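Sso-CP2 metallo-carboxypetidase (Sulfolobus solfataricus, PDB 4MMO) probably acts as a zinc-dependent metallo-carboxypeptidase of the M20 family, trimming residues from the C-terminal end of peptides. Local coordinates at residues 205-211 with 300-306; 63-67 with 430-435; 244-249 with 372-376. All coordinates share one frame; numbering follows the deposited sequence.

In the fold
Interactions 1 and 2 lie on opposite sides of the chain's centre, their own centres about 56 Å apart, while interaction 3 sits between, about 25 Å from interaction 2 centre to centre. Interaction 1 is a buried helix-on-sheet contact in the dimerisation part, apolar across its interface and partly completed by the second subunit. Interaction 2, partly buried, packs the C-terminal helix on the mixed sheet of the catalytic part and has a charged lysine at its outer edge. Interaction 3, also partly buried, sets the end of helix 239-247 against a short strand with apolar side chains and one bridging water. The three share no helix or strand.

Interaction 1: 205-211 with 300-306; sequences RNPCIDL and VPHRAFA
Pro207, in the first turn of helix 207-218, is wedged against the start of strand 299-312. Its CD lies just 2.9 Å from Pro301 O, and its ring carbon CG faces the chain passing from His302 into Arg303. One turn on, Leu211 sends CD2 over the backbone of the strand, 3.6 Å from Phe305 C, and reaches the methyls of both Ala304 and Ala306. Its CG stands opposite the backbone N (chi1 -171°), which carries the isobutyl group out to the sheet. Between these two, Ala304 CB sits 3.9 Å from Pro207 CB. Consistent with these small side chains, the axes of 207-211 and 303-306 come within 7.6 Å, the two directions differing by 29°. Beside the proline, Cys208 SG touches Pro301 CG at 3.5 Å while its disulfide to Cys289 ties the helix to the neighbouring strand.

The helix cap is buried too, under the second subunit. Asn206 OD1 accepts from Ile209 N at 3.1 Å and only weakly from Cys208 N, whereas ND2 passes obliquely by Val300 CG1 and Pro301 CD, and bonds Asn283 OD1 and Val284 O of the second subunit.

The looser side begins with Arg205, which points away from the strand and grips the Asp210 carboxylate side-on, Arg205 NE lying 2.8 Å from Asp210 OD2; this pair stays partly exposed. His302 and exposed Arg303 also turn away from the helix, both finding Asp190 instead.

A capped helix laid over an antiparallel sheet by proline, leucine and alanine is characteristic of the alpha/beta dimerisation domain of M20 peptidases, consistent with the second subunit meeting the helix here.

Interaction 2: 63-67 with 430-435; sequences KKTLL and FLKLYP
Lys64 lays its extended side chain across one face of the Tyr434 ring, CD 3.9 Å above the plane and offset toward the rim. Beyond it NZ makes a cation-pi contact 4.6 Å from the ring centroid of Tyr434, donates to Tyr434 O at 2.8 Å, tilted 19° from the carbonyl plane, and forms a salt bridge with Leu437 OXT, the chain's C-terminus. Leu66 points the same way: CG anti to the backbone N (chi1 175°) leads CD2 to the edge of the Phe430 ring, 3.6 Å from CE2, and the Leu431 side chain crosses at about a right angle and sets its CD2 against the same methyl.

Here the C-terminal helix 417-433 packs on the mixed sheet of the catalytic part, against strand 65-71, whose far end carries the zinc ligand His71. Replacing Lys64 with an alanine would probably leave Tyr434 O and Leu437 OXT without their ammonium partner and uncover that ring face. Further out, Ser159 bonds the hydroxyl of Tyr434, which probably steadies the outer end of the ring. Val355 and Met359 of helix 354-367 pack on Phe430, Ile116 and Leu119 of helix 102-121 on Leu431.

Interaction 3: 244-249 with 372-376; sequences LIKKYD and QVIPN
Leu244, in the last turn of helix 239-247, lies against the short strand 372-374 and the proline that follows it, its CA 5.8 Å from that of Ile374. Its CB rests 4.1 Å from Pro375 CD, and its side chain crosses obliquely to Val373, with CD2 4.2 Å from Val373 CB and nearer still to the carbonyl oxygen of Val373. Ile245 adds to the same patch, where its CG1 lies 4.3 Å from Pro375 CG. A single water spans the gap beside them, donating to both Leu244 O and Val373 O.

Past the helix the chain turns at Tyr248, whose ring swings back to the strand because CG is set anti to the backbone N (chi1 -170°). Ile374 answers with one methyl: CG2 comes in obliquely to the ring, 3.3 Å from Tyr248 CD1, which is the tightest approach between the two segments. Ile374 holds CG1 between its backbone N and carbonyl carbon (chi1 54°), and this leaves CG2 as the branch facing the tyrosine. Ala273 and Leu277 of helix 269-278 pack on the ring as well.

Farther along, Gln372 places OE1 4.2 Å from Asp249 CB, though its NE2 bonds Glu370 O.

The strand pairs in parallel with 174-176, after which the chain goes on to strand 178-190. With apolar packing as the direct link and one water bridging two carbonyls, the helix end is probably held to this strand by shape more than by directed polar bonds, with Asp249, just past the helix, tied instead to Lys269, Lys170 and Arg172.

Interaction 1: 205-211 with 300-306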
ATOM      1  N   ARG A 205     -10.520  16.634   4.805  1.00 50.77           N
ATOM      2  CA  ARG A 205      -9.940  16.069   3.599  1.00 51.42           C
ATOM      3  C   ARG A 205      -9.394  14.685   3.919  1.00 46.45           C
ATOM      4  O   ARG A 205      -8.927  14.432   5.029  1.00 48.41           O
ATOM      5  CB  ARG A 205      -8.815  16.958   3.072  1.00 45.20           C
ATOM      6  CG  ARG A 205      -9.260  18.348   2.648  1.00 42.72           C
ATOM      7  CD  ARG A 205      -8.256  18.972   1.694  1.00 48.42           C
ATOM      8  NE  ARG A 205      -8.209  18.258   0.420  1.00 43.47           N
ATOM      9  CZ  ARG A 205      -8.989  18.526  -0.624  1.00 44.95           C
ATOM     10  NH1 ARG A 205      -9.884  19.502  -0.566  1.00 41.90           N
ATOM     11  NH2 ARG A 205      -8.872  17.815  -1.735  1.00 38.87           N
ATOM     12  N   ASN A 206      -9.471  13.789   2.944  1.00 40.35           N
ATOM     13  CA  ASN A 206      -8.931  12.445   3.083  1.00 40.44           C
ATOM     14  C   ASN A 206      -7.604  12.380   2.312  1.00 47.37           C
ATOM     15  O   ASN A 206      -7.560  12.721   1.132  1.00 46.09           O
ATOM     16  CB  ASN A 206      -9.961  11.427   2.568  1.00 33.91           C
ATOM     17  CG  ASN A 206      -9.447   9.996   2.577  1.00 40.20           C
ATOM     18  OD1 ASN A 206      -8.423   9.678   1.972  1.00 43.36           O
ATOM     19  ND2 ASN A 206     -10.176   9.119   3.255  1.00 41.05           N
ATOM     20  N   PRO A 207      -6.515  11.968   2.980  1.00 43.08           N
ATOM     21  CA  PRO A 207      -5.206  11.981   2.316  1.00 49.80           C
ATOM     22  C   PRO A 207      -5.047  10.894   1.247  1.00 46.70           C
ATOM     23  O   PRO A 207      -4.305  11.114   0.290  1.00 39.43           O
ATOM     24  CB  PRO A 207      -4.230  11.749   3.470  1.00 46.28           C
ATOM     25  CG  PRO A 207      -5.006  10.955   4.454  1.00 45.12           C
ATOM     26  CD  PRO A 207      -6.417  11.472   4.364  1.00 47.16           C
ATOM     27  N   CYS A 208      -5.718   9.753   1.404  1.00 26.94           N
ATOM     28  CA  CYS A 208      -5.679   8.703   0.379  1.00 37.85           C
ATOM     29  C   CYS A 208      -6.155   9.231  -0.963  1.00 38.52           C
ATOM     30  O   CYS A 208      -5.468   9.098  -1.975  1.00 44.29           O
ATOM     31  CB  CYS A 208      -6.566   7.520   0.761  1.00 40.68           C
ATOM     32  SG  CYS A 208      -6.332   6.918   2.420  1.00 73.00           S
ATOM     33  N   ILE A 209      -7.346   9.820  -0.966  1.00 33.40           N
ATOM     34  CA  ILE A 209      -7.944  10.300  -2.201  1.00 33.57           C
ATOM     35  C   ILE A 209      -7.109  11.436  -2.785  1.00 37.76           C
ATOM     36  O   ILE A 209      -6.879  11.480  -3.993  1.00 36.98           O
ATOM     37  CB  ILE A 209      -9.428  10.742  -1.997  1.00 36.38           C
ATOM     38  CG1 ILE A 209     -10.059  11.193  -3.317  1.00 41.18           C
ATOM     39  CG2 ILE A 209      -9.537  11.854  -0.985  1.00 44.27           C
ATOM     40  CD1 ILE A 209     -10.206  10.083  -4.319  1.00 47.66           C
ATOM     41  N   ASP A 210      -6.643  12.339  -1.924  1.00 34.26           N
ATOM     42  CA  ASP A 210      -5.858  13.480  -2.381  1.00 45.58           C
ATOM     43  C   ASP A 210      -4.582  13.007  -3.062  1.00 42.15           C
ATOM     44  O   ASP A 210      -4.245  13.474  -4.147  1.00 37.13           O
ATOM     45  CB  ASP A 210      -5.518  14.421  -1.223  1.00 37.13           C
ATOM     46  CG  ASP A 210      -6.704  15.267  -0.787  1.00 51.16           C
ATOM     47  OD1 ASP A 210      -7.752  15.230  -1.469  1.00 38.99           O
ATOM     48  OD2 ASP A 210      -6.583  15.979   0.236  1.00 38.97           O
ATOM     49  N   LEU A 211      -3.884  12.070  -2.432  1.00 32.44           N
ATOM     50  CA  LEU A 211      -2.643  11.558  -2.994  1.00 34.34           C
ATOM     51  C   LEU A 211      -2.909  10.733  -4.256  1.00 46.49           C
ATOM     52  O   LEU A 211      -2.152  10.816  -5.226  1.00 37.09           O
ATOM     53  CB  LEU A 211      -1.882  10.725  -1.962  1.00 28.26           C
ATOM     54  CG  LEU A 211      -0.465  10.301  -2.363  1.00 41.62           C
ATOM     55  CD1 LEU A 211       0.400  11.504  -2.740  1.00 36.43           C
ATOM     56  CD2 LEU A 211       0.192   9.510  -1.241  1.00 42.76           C
ATOM     57  N   VAL A 300     -11.110   7.603   8.429  1.00 50.35           N
ATOM     58  CA  VAL A 300     -10.376   8.536   7.584  1.00 49.54           C
ATOM     59  C   VAL A 300      -8.921   8.467   8.032  1.00 47.76           C
ATOM     60  O   VAL A 300      -8.605   8.889   9.145  1.00 44.15           O
ATOM     61  CB  VAL A 300     -10.864   9.990   7.731  1.00 42.29           C
ATOM     62  CG1 VAL A 300     -10.135  10.894   6.735  1.00 43.83           C
ATOM     63  CG2 VAL A 300     -12.362  10.078   7.529  1.00 38.32           C
ATOM     64  N   PRO A 301      -8.026   7.929   7.182  1.00 33.98           N
ATOM     65  CA  PRO A 301      -6.632   7.877   7.637  1.00 40.16           C
ATOM     66  C   PRO A 301      -6.031   9.271   7.677  1.00 32.96           C
ATOM     67  O   PRO A 301      -6.515  10.153   6.967  1.00 39.18           O
ATOM     68  CB  PRO A 301      -5.940   7.019   6.567  1.00 45.40           C
ATOM     69  CG  PRO A 301      -7.061   6.361   5.799  1.00 43.53           C
ATOM     70  CD  PRO A 301      -8.170   7.354   5.833  1.00 33.77           C
ATOM     71  N   HIS A 302      -5.008   9.478   8.499  1.00 41.27           N
ATOM     72  CA  HIS A 302      -4.401  10.802   8.616  1.00 48.00           C
ATOM     73  C   HIS A 302      -3.150  10.903   7.752  1.00 39.90           C
ATOM     74  O   HIS A 302      -2.653  12.000   7.495  1.00 44.66           O
ATOM     75  CB  HIS A 302      -4.082  11.126  10.082  1.00 46.88           C
ATOM     76  CG  HIS A 302      -2.975  10.306  10.663  1.00 49.05           C
ATOM     77  ND1 HIS A 302      -1.649  10.669  10.563  1.00 72.41           N
ATOM     78  CD2 HIS A 302      -2.995   9.144  11.357  1.00 49.15           C
ATOM     79  CE1 HIS A 302      -0.900   9.765  11.168  1.00 74.08           C
ATOM     80  NE2 HIS A 302      -1.693   8.827  11.658  1.00 66.34           N
ATOM     81  N   ARG A 303      -2.668   9.756   7.285  1.00 49.81           N
ATOM     82  CA  ARG A 303      -1.408   9.689   6.557  1.00 42.31           C
ATOM     83  C   ARG A 303      -1.529   8.835   5.295  1.00 48.76           C
ATOM     84  O   ARG A 303      -2.210   7.809   5.289  1.00 42.57           O
ATOM     85  CB  ARG A 303      -0.330   9.114   7.478  1.00 44.58           C
ATOM     86  CG  ARG A 303       1.098   9.373   7.040  1.00 65.65           C
ATOM     87  CD  ARG A 303       2.069   8.982   8.146  1.00 85.40           C
ATOM     88  NE  ARG A 303       3.458   8.971   7.692  1.00100.66           N
ATOM     89  CZ  ARG A 303       4.301   9.997   7.781  1.00104.69           C
ATOM     90  NH1 ARG A 303       3.919  11.153   8.311  1.00 98.55           N
ATOM     91  NH2 ARG A 303       5.543   9.864   7.333  1.00106.13           N
ATOM     92  N   ALA A 304      -0.861   9.273   4.232  1.00 44.79           N
ATOM     93  CA  ALA A 304      -0.770   8.517   2.989  1.00 42.29           C
ATOM     94  C   ALA A 304       0.583   8.790   2.349  1.00 44.44           C
ATOM     95  O   ALA A 304       1.040   9.931   2.331  1.00 41.22           O
ATOM     96  CB  ALA A 304      -1.880   8.921   2.033  1.00 43.08           C
ATOM     97  N   PHE A 305       1.227   7.750   1.831  1.00 38.05           N
ATOM     98  CA  PHE A 305       2.469   7.942   1.091  1.00 58.44           C
ATOM     99  C   PHE A 305       2.577   7.040  -0.132  1.00 57.92           C
ATOM    100  O   PHE A 305       1.962   5.973  -0.199  1.00 44.03           O
ATOM    101  CB  PHE A 305       3.691   7.769   2.002  1.00 69.29           C
ATOM    102  CG  PHE A 305       3.812   6.407   2.615  1.00 56.94           C
ATOM    103  CD1 PHE A 305       3.147   6.101   3.791  1.00 78.31           C
ATOM    104  CD2 PHE A 305       4.605   5.436   2.028  1.00 66.25           C
ATOM    105  CE1 PHE A 305       3.261   4.847   4.363  1.00 90.89           C
ATOM    106  CE2 PHE A 305       4.724   4.181   2.595  1.00 78.51           C
ATOM    107  CZ  PHE A 305       4.052   3.887   3.765  1.00 89.10           C
ATOM    108  N   ALA A 306       3.361   7.502  -1.101  1.00 40.91           N
ATOM    109  CA  ALA A 306       3.590   6.775  -2.337  1.00 34.84           C
ATOM    110  C   ALA A 306       5.066   6.861  -2.712  1.00 39.71           C
ATOM    111  O   ALA A 306       5.741   7.831  -2.368  1.00 40.25           O
ATOM    112  CB  ALA A 306       2.729   7.355  -3.447  1.00 30.57           C
TER

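Interaction 2: 63-67 with 430-435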
ATOM      1  N   LYS A  63      50.684   1.500 -22.131  1.00 40.59           N
ATOM      2  CA  LYS A  63      50.204   2.792 -22.601  1.00 44.60           C
ATOM      3  C   LYS A  63      48.721   2.996 -22.298  1.00 47.28           C
ATOM      4  O   LYS A  63      48.265   4.129 -22.136  1.00 49.85           O
ATOM      5  CB  LYS A  63      50.452   2.929 -24.106  1.00 48.52           C
ATOM      6  CG  LYS A  63      51.923   3.008 -24.478  1.00 49.46           C
ATOM      7  CD  LYS A  63      52.116   3.153 -25.983  1.00 52.38           C
ATOM      8  CE  LYS A  63      53.584   3.336 -26.340  1.00 38.61           C
ATOM      9  NZ  LYS A  63      54.375   2.091 -26.132  1.00 43.07           N
ATOM     10  N   LYS A  64      47.975   1.896 -22.229  1.00 32.99           N
ATOM     11  CA  LYS A  64      46.537   1.951 -21.971  1.00 41.89           C
ATOM     12  C   LYS A  64      46.204   1.572 -20.532  1.00 37.28           C
ATOM     13  O   LYS A  64      46.840   0.690 -19.949  1.00 39.41           O
ATOM     14  CB  LYS A  64      45.790   1.022 -22.925  1.00 39.15           C
ATOM     15  CG  LYS A  64      45.684   1.551 -24.345  1.00 45.85           C
ATOM     16  CD  LYS A  64      45.023   0.527 -25.243  1.00 52.16           C
ATOM     17  CE  LYS A  64      44.745   1.079 -26.628  1.00 50.15           C
ATOM     18  NZ  LYS A  64      43.959   0.114 -27.445  1.00 38.64           N
ATOM     19  N   THR A  65      45.195   2.240 -19.976  1.00 38.82           N
ATOM     20  CA  THR A  65      44.733   1.970 -18.617  1.00 27.68           C
ATOM     21  C   THR A  65      43.241   1.670 -18.620  1.00 35.89           C
ATOM     22  O   THR A  65      42.439   2.460 -19.126  1.00 38.37           O
ATOM     23  CB  THR A  65      45.002   3.163 -17.685  1.00 35.92           C
ATOM     24  OG1 THR A  65      46.409   3.423 -17.636  1.00 43.63           O
ATOM     25  CG2 THR A  65      44.493   2.880 -16.272  1.00 44.30           C
ATOM     26  N   LEU A  66      42.881   0.526 -18.046  1.00 32.10           N
ATOM     27  CA  LEU A  66      41.493   0.103 -17.944  1.00 29.45           C
ATOM     28  C   LEU A  66      40.990   0.196 -16.497  1.00 30.33           C
ATOM     29  O   LEU A  66      41.634  -0.295 -15.572  1.00 30.47           O
ATOM     30  CB  LEU A  66      41.355  -1.334 -18.455  1.00 29.06           C
ATOM     31  CG  LEU A  66      39.981  -1.991 -18.308  1.00 36.15           C
ATOM     32  CD1 LEU A  66      38.951  -1.300 -19.189  1.00 40.92           C
ATOM     33  CD2 LEU A  66      40.062  -3.474 -18.628  1.00 34.88           C
ATOM     34  N   LEU A  67      39.837   0.830 -16.319  1.00 30.53           N
ATOM     35  CA  LEU A  67      39.159   0.879 -15.028  1.00 30.80           C
ATOM     36  C   LEU A  67      38.065  -0.183 -15.004  1.00 37.08           C
ATOM     37  O   LEU A  67      37.178  -0.179 -15.854  1.00 32.07           O
ATOM     38  CB  LEU A  67      38.555   2.270 -14.798  1.00 29.48           C
ATOM     39  CG  LEU A  67      37.807   2.498 -13.477  1.00 35.20           C
ATOM     40  CD1 LEU A  67      38.708   2.237 -12.283  1.00 37.10           C
ATOM     41  CD2 LEU A  67      37.256   3.912 -13.414  1.00 33.34           C
ATOM     42  N   PHE A 430      39.573 -10.645 -23.756  1.00 29.39           N
ATOM     43  CA  PHE A 430      39.295  -9.219 -23.834  1.00 32.53           C
ATOM     44  C   PHE A 430      40.538  -8.402 -23.489  1.00 38.27           C
ATOM     45  O   PHE A 430      40.839  -7.418 -24.159  1.00 39.00           O
ATOM     46  CB  PHE A 430      38.132  -8.822 -22.924  1.00 31.95           C
ATOM     47  CG  PHE A 430      38.095  -7.356 -22.608  1.00 41.18           C
ATOM     48  CD1 PHE A 430      37.691  -6.437 -23.566  1.00 26.28           C
ATOM     49  CD2 PHE A 430      38.486  -6.891 -21.362  1.00 33.69           C
ATOM     50  CE1 PHE A 430      37.670  -5.082 -23.285  1.00 37.24           C
ATOM     51  CE2 PHE A 430      38.469  -5.538 -21.076  1.00 36.56           C
ATOM     52  CZ  PHE A 430      38.060  -4.632 -22.039  1.00 38.35           C
ATOM     53  N   LEU A 431      41.263  -8.823 -22.458  1.00 37.92           N
ATOM     54  CA  LEU A 431      42.440  -8.091 -21.996  1.00 34.59           C
ATOM     55  C   LEU A 431      43.635  -8.238 -22.949  1.00 34.56           C
ATOM     56  O   LEU A 431      44.503  -7.372 -22.997  1.00 32.59           O
ATOM     57  CB  LEU A 431      42.846  -8.563 -20.594  1.00 31.16           C
ATOM     58  CG  LEU A 431      41.900  -8.259 -19.416  1.00 32.51           C
ATOM     59  CD1 LEU A 431      42.367  -8.997 -18.181  1.00 28.85           C
ATOM     60  CD2 LEU A 431      41.817  -6.770 -19.129  1.00 31.15           C
ATOM     61  N   LYS A 432      43.695  -9.348 -23.675  1.00 34.43           N
ATOM     62  CA  LYS A 432      44.763  -9.567 -24.648  1.00 44.97           C
ATOM     63  C   LYS A 432      44.533  -8.697 -25.874  1.00 40.79           C
ATOM     64  O   LYS A 432      45.471  -8.228 -26.511  1.00 54.97           O
ATOM     65  CB  LYS A 432      44.807 -11.037 -25.066  1.00 39.62           C
ATOM     66  CG  LYS A 432      45.496 -11.954 -24.073  1.00 50.77           C
ATOM     67  CD  LYS A 432      45.234 -13.413 -24.401  1.00 51.65           C
ATOM     68  CE  LYS A 432      46.350 -14.305 -23.890  1.00 75.12           C
ATOM     69  NZ  LYS A 432      45.919 -15.724 -23.767  1.00 99.08           N
ATOM     70  N   LEU A 433      43.261  -8.466 -26.169  1.00 41.40           N
ATOM     71  CA  LEU A 433      42.835  -7.856 -27.416  1.00 38.93           C
ATOM     72  C   LEU A 433      42.727  -6.334 -27.318  1.00 54.17           C
ATOM     73  O   LEU A 433      43.082  -5.616 -28.258  1.00 45.79           O
ATOM     74  CB  LEU A 433      41.484  -8.459 -27.790  1.00 39.27           C
ATOM     75  CG  LEU A 433      40.912  -8.261 -29.185  1.00 67.06           C
ATOM     76  CD1 LEU A 433      41.913  -8.633 -30.267  1.00 76.91           C
ATOM     77  CD2 LEU A 433      39.670  -9.114 -29.291  1.00 38.15           C
ATOM     78  N   TYR A 434      42.243  -5.845 -26.179  1.00 42.63           N
ATOM     79  CA  TYR A 434      42.073  -4.406 -25.968  1.00 42.33           C
ATOM     80  C   TYR A 434      43.337  -3.590 -26.259  1.00 46.58           C
ATOM     81  O   TYR A 434      43.269  -2.568 -26.944  1.00 38.90           O
ATOM     82  CB  TYR A 434      41.589  -4.125 -24.542  1.00 42.71           C
ATOM     83  CG  TYR A 434      41.541  -2.654 -24.192  1.00 40.05           C
ATOM     84  CD1 TYR A 434      40.735  -1.775 -24.904  1.00 40.24           C
ATOM     85  CD2 TYR A 434      42.299  -2.144 -23.150  1.00 33.50           C
ATOM     86  CE1 TYR A 434      40.689  -0.432 -24.588  1.00 40.59           C
ATOM     87  CE2 TYR A 434      42.254  -0.801 -22.822  1.00 34.83           C
ATOM     88  CZ  TYR A 434      41.449   0.049 -23.544  1.00 35.12           C
ATOM     89  OH  TYR A 434      41.408   1.384 -23.221  1.00 49.02           O
ATOM     90  N   PRO A 435      44.496  -4.034 -25.745  1.00 35.59           N
ATOM     91  CA  PRO A 435      45.695  -3.211 -25.937  1.00 35.83           C
ATOM     92  C   PRO A 435      46.267  -3.222 -27.364  1.00 53.08           C
ATOM     93  O   PRO A 435      47.047  -2.327 -27.689  1.00 40.62           O
ATOM     94  CB  PRO A 435      46.698  -3.810 -24.945  1.00 46.93           C
ATOM     95  CG  PRO A 435      46.252  -5.199 -24.736  1.00 38.90           C
ATOM     96  CD  PRO A 435      44.764  -5.206 -24.894  1.00 35.84           C
TER

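Interaction 3: 244-249 with 372-376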
ATOM      1  N   LEU A 244      20.421  -1.143 -33.841  1.00 52.97           N
ATOM      2  CA  LEU A 244      20.619  -2.122 -32.777  1.00 44.23           C
ATOM      3  C   LEU A 244      19.288  -2.558 -32.175  1.00 36.96           C
ATOM      4  O   LEU A 244      19.101  -3.729 -31.838  1.00 43.44           O
ATOM      5  CB  LEU A 244      21.538  -1.557 -31.691  1.00 45.39           C
ATOM      6  CG  LEU A 244      22.970  -1.236 -32.134  1.00 54.84           C
ATOM      7  CD1 LEU A 244      23.737  -0.544 -31.018  1.00 54.67           C
ATOM      8  CD2 LEU A 244      23.707  -2.493 -32.575  1.00 41.06           C
ATOM      9  N   ILE A 245      18.356  -1.619 -32.051  1.00 40.27           N
ATOM     10  CA  ILE A 245      17.036  -1.932 -31.518  1.00 49.99           C
ATOM     11  C   ILE A 245      16.310  -2.894 -32.454  1.00 59.75           C
ATOM     12  O   ILE A 245      15.577  -3.780 -32.004  1.00 45.06           O
ATOM     13  CB  ILE A 245      16.201  -0.651 -31.302  1.00 49.64           C
ATOM     14  CG1 ILE A 245      16.799   0.163 -30.151  1.00 60.83           C
ATOM     15  CG2 ILE A 245      14.742  -0.992 -30.992  1.00 45.73           C
ATOM     16  CD1 ILE A 245      16.209   1.544 -29.996  1.00 67.05           C
ATOM     17  N   LYS A 246      16.525  -2.720 -33.755  1.00 55.08           N
ATOM     18  CA  LYS A 246      15.913  -3.585 -34.760  1.00 57.96           C
ATOM     19  C   LYS A 246      16.448  -5.011 -34.660  1.00 56.61           C
ATOM     20  O   LYS A 246      15.724  -5.972 -34.907  1.00 71.20           O
ATOM     21  CB  LYS A 246      16.169  -3.030 -36.162  1.00 63.32           C
ATOM     22  N   LYS A 247      17.718  -5.143 -34.290  1.00 64.73           N
ATOM     23  CA  LYS A 247      18.356  -6.451 -34.178  1.00 65.64           C
ATOM     24  C   LYS A 247      18.093  -7.116 -32.829  1.00 63.25           C
ATOM     25  O   LYS A 247      18.309  -8.318 -32.677  1.00 70.33           O
ATOM     26  CB  LYS A 247      19.866  -6.322 -34.388  1.00 69.32           C
ATOM     27  CG  LYS A 247      20.268  -5.832 -35.769  1.00 78.29           C
ATOM     28  CD  LYS A 247      21.766  -5.578 -35.840  1.00 80.96           C
ATOM     29  CE  LYS A 247      22.148  -4.787 -37.080  1.00 99.19           C
ATOM     30  NZ  LYS A 247      22.952  -3.580 -36.735  1.00104.85           N
ATOM     31  N   TYR A 248      17.642  -6.341 -31.846  1.00 60.42           N
ATOM     32  CA  TYR A 248      17.412  -6.882 -30.509  1.00 61.02           C
ATOM     33  C   TYR A 248      16.403  -8.020 -30.586  1.00 53.03           C
ATOM     34  O   TYR A 248      15.259  -7.823 -30.992  1.00 56.63           O
ATOM     35  CB  TYR A 248      16.930  -5.793 -29.548  1.00 60.96           C
ATOM     36  CG  TYR A 248      16.894  -6.227 -28.097  1.00 61.89           C
ATOM     37  CD1 TYR A 248      17.952  -6.925 -27.532  1.00 58.17           C
ATOM     38  CD2 TYR A 248      15.805  -5.926 -27.289  1.00 61.70           C
ATOM     39  CE1 TYR A 248      17.922  -7.323 -26.207  1.00 59.69           C
ATOM     40  CE2 TYR A 248      15.767  -6.319 -25.961  1.00 53.26           C
ATOM     41  CZ  TYR A 248      16.829  -7.015 -25.427  1.00 59.62           C
ATOM     42  OH  TYR A 248      16.799  -7.407 -24.108  1.00 62.38           O
ATOM     43  N   ASP A 249      16.846  -9.211 -30.196  1.00 47.23           N
ATOM     44  CA  ASP A 249      16.089 -10.435 -30.432  1.00 66.32           C
ATOM     45  C   ASP A 249      15.253 -10.817 -29.215  1.00 72.68           C
ATOM     46  O   ASP A 249      15.787 -11.200 -28.174  1.00 87.49           O
ATOM     47  CB  ASP A 249      17.050 -11.570 -30.800  1.00 90.59           C
ATOM     48  CG  ASP A 249      16.347 -12.756 -31.433  1.00107.79           C
ATOM     49  OD1 ASP A 249      15.223 -12.588 -31.951  1.00113.72           O
ATOM     50  OD2 ASP A 249      16.931 -13.860 -31.421  1.00116.06           O
ATOM     51  N   GLN A 372      25.094 -10.142 -28.741  1.00 50.82           N
ATOM     52  CA  GLN A 372      23.958  -9.243 -28.885  1.00 40.10           C
ATOM     53  C   GLN A 372      24.278  -7.892 -28.252  1.00 40.79           C
ATOM     54  O   GLN A 372      24.576  -7.804 -27.063  1.00 46.74           O
ATOM     55  CB  GLN A 372      22.715  -9.863 -28.252  1.00 42.13           C
ATOM     56  CG  GLN A 372      22.335 -11.204 -28.865  1.00 55.18           C
ATOM     57  CD  GLN A 372      22.073 -11.105 -30.357  1.00 67.77           C
ATOM     58  OE1 GLN A 372      21.131 -10.437 -30.788  1.00 57.20           O
ATOM     59  NE2 GLN A 372      22.920 -11.754 -31.155  1.00 56.55           N
ATOM     60  N   VAL A 373      24.218  -6.847 -29.070  1.00 35.47           N
ATOM     61  CA  VAL A 373      24.648  -5.510 -28.683  1.00 30.72           C
ATOM     62  C   VAL A 373      23.432  -4.602 -28.577  1.00 35.67           C
ATOM     63  O   VAL A 373      22.705  -4.423 -29.555  1.00 42.08           O
ATOM     64  CB  VAL A 373      25.614  -4.919 -29.741  1.00 39.14           C
ATOM     65  CG1 VAL A 373      26.200  -3.590 -29.272  1.00 29.15           C
ATOM     66  CG2 VAL A 373      26.730  -5.902 -30.055  1.00 42.87           C
ATOM     67  N   ILE A 374      23.199  -4.040 -27.392  1.00 40.11           N
ATOM     68  CA  ILE A 374      22.107  -3.082 -27.203  1.00 39.17           C
ATOM     69  C   ILE A 374      22.657  -1.734 -26.738  1.00 37.84           C
ATOM     70  O   ILE A 374      23.686  -1.681 -26.065  1.00 38.71           O
ATOM     71  CB  ILE A 374      21.050  -3.606 -26.217  1.00 60.93           C
ATOM     72  CG1 ILE A 374      21.700  -4.016 -24.894  1.00 65.05           C
ATOM     73  CG2 ILE A 374      20.310  -4.779 -26.836  1.00 61.28           C
ATOM     74  CD1 ILE A 374      20.700  -4.372 -23.807  1.00 77.78           C
ATOM     75  N   PRO A 375      21.979  -0.636 -27.109  1.00 44.96           N
ATOM     76  CA  PRO A 375      22.513   0.699 -26.817  1.00 33.98           C
ATOM     77  C   PRO A 375      22.475   1.050 -25.328  1.00 37.91           C
ATOM     78  O   PRO A 375      23.228   1.919 -24.886  1.00 31.69           O
ATOM     79  CB  PRO A 375      21.591   1.624 -27.615  1.00 45.17           C
ATOM     80  CG  PRO A 375      20.310   0.877 -27.728  1.00 46.82           C
ATOM     81  CD  PRO A 375      20.677  -0.574 -27.797  1.00 47.10           C
ATOM     82  N   ASN A 376      21.608   0.382 -24.574  1.00 37.07           N
ATOM     83  CA  ASN A 376      21.527   0.571 -23.127  1.00 33.23           C
ATOM     84  C   ASN A 376      20.615  -0.473 -22.510  1.00 40.76           C
ATOM     85  O   ASN A 376      19.772  -1.049 -23.195  1.00 31.24           O
ATOM     86  CB  ASN A 376      21.006   1.966 -22.779  1.00 32.45           C
ATOM     87  CG  ASN A 376      19.605   2.213 -23.306  1.00 42.61           C
ATOM     88  OD1 ASN A 376      19.427   2.681 -24.432  1.00 39.80           O
ATOM     89  ND2 ASN A 376      18.602   1.903 -22.491  1.00 34.65           N
TER
HETATM   90  O   HOH W   1      20.742  -5.478 -30.782  1.00 53.93           O